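PDB 5C3U: L-serine ammonia-lyase from Rhizomucor miehei CAU432, which is a pyridoxal-phosphate-dependent enzyme of two alpha/beta domains, with pyridoxal-5'-phosphate bound between them. Local coordinates for residues Asn170-Ile175 with Lys198-Ile203; Gly78-Leu83 with Gly313-Ser318. All coordinates share one frame; numbering follows the deposited sequence.

Contact 1 (Asn170-Ile175 with Lys198-Ile203); sequences NPPAAI and KDVPVI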
loop_
_atom_site.group_PDB
_atom_site.type_symbol
_atom_site.label_atom_id
_atom_site.label_comp_id
_atom_site.label_asym_id
_atom_site.label_seq_id
_atom_site.Cartn_x
_atom_site.Cartn_y
_atom_site.Cartn_z
ATOM N N ASN A 170 -21.749 -9.594 -3.020
ATOM C CA ASN A 170 -22.292 -8.956 -1.815
ATOM C C ASN A 170 -21.383 -7.813 -1.388
ATOM O O ASN A 170 -20.275 -8.069 -0.925
ATOM C CB ASN A 170 -22.390 -9.937 -0.637
ATOM C CG ASN A 170 -23.342 -11.087 -0.896
ATOM O OD1 ASN A 170 -22.952 -12.254 -0.825
ATOM N ND2 ASN A 170 -24.596 -10.768 -1.183
ATOM N N PRO A 171 -21.849 -6.559 -1.522
ATOM C CA PRO A 171 -21.058 -5.410 -1.068
ATOM C C PRO A 171 -20.751 -5.480 0.428
ATOM O O PRO A 171 -21.666 -5.717 1.237
ATOM C CB PRO A 171 -21.969 -4.206 -1.373
ATOM C CG PRO A 171 -23.348 -4.784 -1.506
ATOM C CD PRO A 171 -23.132 -6.137 -2.113
ATOM N N PRO A 172 -19.477 -5.267 0.812
ATOM C CA PRO A 172 -19.200 -5.335 2.238
ATOM C C PRO A 172 -19.613 -4.049 2.923
ATOM O O PRO A 172 -19.871 -3.048 2.253
ATOM C CB PRO A 172 -17.682 -5.518 2.297
ATOM C CG PRO A 172 -17.172 -4.877 1.060
ATOM C CD PRO A 172 -18.260 -5.011 0.014
ATOM N N ALA A 173 -19.681 -4.095 4.249
ATOM C CA ALA A 173 -19.993 -2.939 5.072
ATOM C C ALA A 173 -18.879 -1.898 5.015
ATOM O O ALA A 173 -19.123 -0.717 5.223
ATOM C CB ALA A 173 -20.205 -3.377 6.507
ATOM N N ALA A 174 -17.651 -2.340 4.780
ATOM C CA ALA A 174 -16.525 -1.409 4.659
ATOM C C ALA A 174 -15.317 -2.116 4.077
ATOM O O ALA A 174 -15.184 -3.348 4.177
ATOM C CB ALA A 174 -16.155 -0.824 6.013
ATOM N N ILE A 175 -14.450 -1.315 3.467
ATOM C CA ILE A 175 -13.121 -1.750 3.033
ATOM C C ILE A 175 -12.126 -0.853 3.745
ATOM O O ILE A 175 -12.250 0.358 3.685
ATOM C CB ILE A 175 -12.961 -1.643 1.500
ATOM C CG1 ILE A 175 -13.944 -2.610 0.825
ATOM C CG2 ILE A 175 -11.517 -1.968 1.083
ATOM C CD1 ILE A 175 -14.013 -2.478 -0.683
ATOM N N LYS A 198 -20.963 1.865 -5.245
ATOM C CA LYS A 198 -20.713 3.278 -5.002
ATOM C C LYS A 198 -20.996 3.698 -3.568
ATOM O O LYS A 198 -20.569 4.775 -3.148
ATOM C CB LYS A 198 -21.553 4.129 -5.957
ATOM C CG LYS A 198 -21.315 3.851 -7.431
ATOM C CD LYS A 198 -22.515 4.289 -8.257
ATOM C CE LYS A 198 -22.505 5.784 -8.542
ATOM N NZ LYS A 198 -21.920 6.079 -9.880
ATOM N N ASP A 199 -21.694 2.841 -2.825
ATOM C CA ASP A 199 -22.085 3.129 -1.444
ATOM C C ASP A 199 -21.209 2.471 -0.380
ATOM O O ASP A 199 -21.370 2.756 0.801
ATOM C CB ASP A 199 -23.559 2.749 -1.229
ATOM C CG ASP A 199 -24.491 3.459 -2.209
ATOM O OD1 ASP A 199 -24.349 4.688 -2.380
ATOM O OD2 ASP A 199 -25.360 2.788 -2.815
ATOM N N VAL A 200 -20.280 1.612 -0.802
ATOM C CA VAL A 200 -19.344 0.938 0.113
ATOM C C VAL A 200 -18.348 1.960 0.685
ATOM O O VAL A 200 -17.590 2.570 -0.071
ATOM C CB VAL A 200 -18.613 -0.227 -0.603
ATOM C CG1 VAL A 200 -17.522 -0.830 0.272
ATOM C CG2 VAL A 200 -19.597 -1.306 -1.031
ATOM N N PRO A 201 -18.369 2.183 2.014
ATOM C CA PRO A 201 -17.420 3.107 2.648
ATOM C C PRO A 201 -16.007 2.558 2.575
ATOM O O PRO A 201 -15.812 1.348 2.694
ATOM C CB PRO A 201 -17.844 3.132 4.127
ATOM C CG PRO A 201 -19.157 2.423 4.198
ATOM C CD PRO A 201 -19.254 1.534 2.997
ATOM N N VAL A 202 -15.046 3.441 2.350
ATOM C CA VAL A 202 -13.645 3.073 2.448
ATOM C C VAL A 202 -13.111 3.789 3.682
ATOM O O VAL A 202 -13.265 5.003 3.820
ATOM C CB VAL A 202 -12.834 3.467 1.185
ATOM C CG1 VAL A 202 -11.374 3.084 1.356
ATOM C CG2 VAL A 202 -13.420 2.813 -0.060
ATOM N N ILE A 203 -12.531 3.026 4.608
ATOM C CA ILE A 203 -11.883 3.623 5.737
ATOM C C ILE A 203 -10.424 3.772 5.343
ATOM O O ILE A 203 -9.716 2.772 5.115
ATOM C CB ILE A 203 -12.118 2.797 7.018
ATOM C CG1 ILE A 203 -13.625 2.746 7.263
ATOM C CG2 ILE A 203 -11.410 3.437 8.208
ATOM C CD1 ILE A 203 -14.091 1.486 7.936
#

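Contact 2 (Gly78-Leu83 with Gly313-Ser318); sequences GPNTVL and GGSDIS. With PLP (pyridoxal-5'-phosphate), chain B.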
loop_
_atom_site.group_PDB
_atom_site.type_symbol
_atom_site.label_atom_id
_atom_site.label_comp_id
_atom_site.label_asym_id
_atom_site.label_seq_id
_atom_site.Cartn_x
_atom_site.Cartn_y
_atom_site.Cartn_z
ATOM N N GLY A 78 10.337 4.519 -2.478
ATOM C CA GLY A 78 9.841 3.691 -1.370
ATOM C C GLY A 78 10.200 2.226 -1.514
ATOM O O GLY A 78 10.439 1.752 -2.628
ATOM N N PRO A 79 10.173 1.480 -0.399
ATOM C CA PRO A 79 10.757 0.126 -0.479
ATOM C C PRO A 79 9.948 -0.810 -1.378
ATOM O O PRO A 79 10.527 -1.595 -2.158
ATOM C CB PRO A 79 10.732 -0.358 0.976
ATOM C CG PRO A 79 9.747 0.527 1.675
ATOM C CD PRO A 79 9.846 1.858 0.991
ATOM N N ASN A 80 8.628 -0.754 -1.281
ATOM C CA ASN A 80 7.855 -1.706 -2.070
ATOM C C ASN A 80 7.745 -1.307 -3.519
ATOM O O ASN A 80 7.598 -2.176 -4.386
ATOM C CB ASN A 80 6.526 -1.971 -1.414
ATOM C CG ASN A 80 6.722 -2.490 -0.005
ATOM O OD1 ASN A 80 7.460 -3.478 0.188
ATOM N ND2 ASN A 80 6.139 -1.819 0.982
ATOM N N THR A 81 7.824 -0.004 -3.778
ATOM C CA THR A 81 7.842 0.468 -5.160
ATOM C C THR A 81 9.109 -0.011 -5.863
ATOM O O THR A 81 9.024 -0.575 -6.959
ATOM C CB THR A 81 7.720 1.987 -5.233
ATOM O OG1 THR A 81 6.635 2.365 -4.381
ATOM C CG2 THR A 81 7.420 2.435 -6.685
ATOM N N VAL A 82 10.270 0.157 -5.225
ATOM C CA VAL A 82 11.513 -0.217 -5.899
ATOM C C VAL A 82 11.543 -1.712 -6.113
ATOM O O VAL A 82 11.997 -2.163 -7.153
ATOM C CB VAL A 82 12.825 0.315 -5.248
ATOM C CG1 VAL A 82 12.801 1.849 -5.227
ATOM C CG2 VAL A 82 13.090 -0.266 -3.848
ATOM N N LEU A 83 11.004 -2.478 -5.167
ATOM C CA LEU A 83 10.989 -3.949 -5.350
ATOM C C LEU A 83 10.104 -4.368 -6.542
ATOM O O LEU A 83 10.446 -5.299 -7.291
ATOM C CB LEU A 83 10.555 -4.649 -4.059
ATOM C CG LEU A 83 11.634 -4.593 -2.975
ATOM C CD1 LEU A 83 11.020 -4.901 -1.610
ATOM C CD2 LEU A 83 12.718 -5.618 -3.306
ATOM N N GLY A 313 0.903 -6.000 2.676
ATOM C CA GLY A 313 2.102 -6.825 2.649
ATOM C C GLY A 313 3.294 -5.945 2.963
ATOM O O GLY A 313 3.323 -5.262 4.010
ATOM N N GLY A 314 4.263 -5.944 2.059
ATOM C CA GLY A 314 5.437 -5.090 2.194
ATOM C C GLY A 314 6.689 -5.810 2.672
ATOM O O GLY A 314 6.621 -6.768 3.440
ATOM N N SER A 315 7.842 -5.316 2.244
ATOM C CA SER A 315 9.113 -5.983 2.569
ATOM C C SER A 315 9.940 -5.238 3.604
ATOM O O SER A 315 11.000 -5.733 3.961
ATOM C CB SER A 315 9.965 -6.221 1.310
ATOM O OG SER A 315 9.293 -7.069 0.370
ATOM N N ASP A 316 9.478 -4.072 4.071
ATOM C CA ASP A 316 10.220 -3.314 5.083
ATOM C C ASP A 316 9.824 -3.818 6.464
ATOM O O ASP A 316 9.230 -3.103 7.261
ATOM C CB ASP A 316 9.973 -1.797 4.974
ATOM C CG ASP A 316 11.021 -0.978 5.738
ATOM O OD1 ASP A 316 12.126 -1.521 6.001
ATOM O OD2 ASP A 316 10.740 0.202 6.085
ATOM N N ILE A 317 10.140 -5.078 6.723
ATOM C CA ILE A 317 9.757 -5.744 7.959
ATOM C C ILE A 317 10.741 -6.905 8.077
ATOM O O ILE A 317 11.268 -7.359 7.068
ATOM C CB ILE A 317 8.273 -6.224 7.947
ATOM C CG1 ILE A 317 7.849 -6.768 9.323
ATOM C CG2 ILE A 317 8.007 -7.268 6.870
ATOM C CD1 ILE A 317 7.676 -5.690 10.372
ATOM N N SER A 318 11.003 -7.343 9.308
ATOM C CA SER A 318 12.016 -8.366 9.584
ATOM C C SER A 318 11.865 -8.782 11.042
ATOM O O SER A 318 11.127 -8.152 11.805
ATOM C CB SER A 318 13.432 -7.818 9.330
ATOM O OG SER A 318 13.815 -6.841 10.292
HETATM N N1 PLP B . 0.904 -0.433 2.245
HETATM C C2 PLP B . 2.011 -0.877 1.625
HETATM C C2A PLP B . 2.825 -2.027 2.168
HETATM C C3 PLP B . 2.449 -0.214 0.394
HETATM O O3 PLP B . 3.571 -0.646 -0.262
HETATM C C4 PLP B . 1.610 0.896 -0.107
HETATM C C4A PLP B . 1.982 1.575 -1.357
HETATM C C5 PLP B . 0.406 1.304 0.662
HETATM C C6 PLP B . 0.116 0.583 1.825
HETATM C C5A PLP B . -0.504 2.450 0.213
HETATM O O4P PLP B . 0.241 3.313 -0.638
HETATM P P PLP B . -0.301 4.561 -1.518
HETATM O O1P PLP B . -0.769 4.036 -2.830
HETATM O O2P PLP B . -1.373 5.314 -0.709
HETATM O O3P PLP B . 0.966 5.337 -1.591
HETATM O O HOH W 1 7.373 -5.845 -0.964
#

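Contact 1 (Asn170-Ile175 with Lys198-Ile203)
Val200 reaches from the loop before strand 202-207 into the bend formed by Pro171, Pro172 and Ile175. Its CB splits into two methyls with separate tasks. CG1, anti to the backbone N (chi1 173°), lies 4.0 Å from Ile175 CD1 and also meets the ring of Pro172. CG2, on the side of the backbone N, sits 3.8 Å from Pro171 CB and 3.7 Å from the carbonyl Pro172 O, with Pro172 CD a little farther off. The side chains of Pro172 and Val200 cross at about a right angle, while Ile175 runs at a slant to the valine. Next along, Pro201 places CD 3.2 Å from Ala173 O, in the loop leading to strand 174-178.

Beyond these rings the chains pair as parallel strands. Ile175 N donates to Pro201 O (3.1 Å), and Ile203 N donates to Ile175 O (2.8 Å). Ile175 thus uses both its N-H and its carbonyl on either side of Val202, the residue it faces. Ala174 CB meets Ile203 CD1 at 3.6 Å, and Leu192 of helix 183-194 covers both Ile175 and Val202. Two backbone bonds fix the register of this beta-alpha-beta unit near the start of strand 202-207, whereas the side chains pair through apolar groups, with Val200 and Pro201 also lying against carbonyl oxygens.

Contact 2 (Gly78-Leu83 with Gly313-Ser318)
Following Gly313, whose O lies 3.8 Å from C2A of pyridoxal-5'-phosphate, Gly314 brings its CA to 3.3 Å from Asn80 OD1, close beside the side-chain amide at the start of helix 79-92. At Gly314, phi and psi of 103° and 150° would jam a CB against the preceding carbonyl, and Asn80 ND2 would also lie close to it; glycine lets the chain pass here.

Ser315 follows with the direct polar link: its N donates to Asn80 OD1 (2.8 Å), in the carbonyl plane and on a lone pair. A water gives a second bond to OD1 and is also hydrogen-bonded to Ser315 OG, so the oxygen is gripped twice. On the other end of the amide, ND2 donates to the cofactor's O3 (3.1 Å) and is also hydrogen-bonded to Glu279 OE2, which holds the amide's rotation. Ser315 CB packs tightly against Leu83 CD1, at 3.4 Å.

Asp316 is the centre of an inverse gamma turn. Its CB rests 4.0 Å from Pro79 CG, and Asp316 OD2 is hydrogen-bonded to Thr233 OG1; beyond it the chain runs on to Ser318, the N-cap of helix 319-329. An asparagine amide bridging the cofactor's O3 and a glycine-containing loop is consistent with the active-site pocket of fold-type II pyridoxal-phosphate enzymes.

From the N terminus, the chain lays down strands 24-26 and 37-42 of the larger sheet, crosses to the smaller domain and, after strand 72-75, reaches helix 79-92, whose opening turn will form one side of contact 2. It then runs through the rest of the four-stranded parallel sheet and returns to the larger sheet at strand 174-178. Contact 1 closes a short loop here, joining this strand to 202-207 after helix 183-194. Only after strand 306-311 does the segment 313-318 close contact 2, so the short loop is nested inside a far longer one. Contact 1 unites neighbouring strands within one sheet; contact 2, its centre 27 Å away, joins the two domains beside the cofactor.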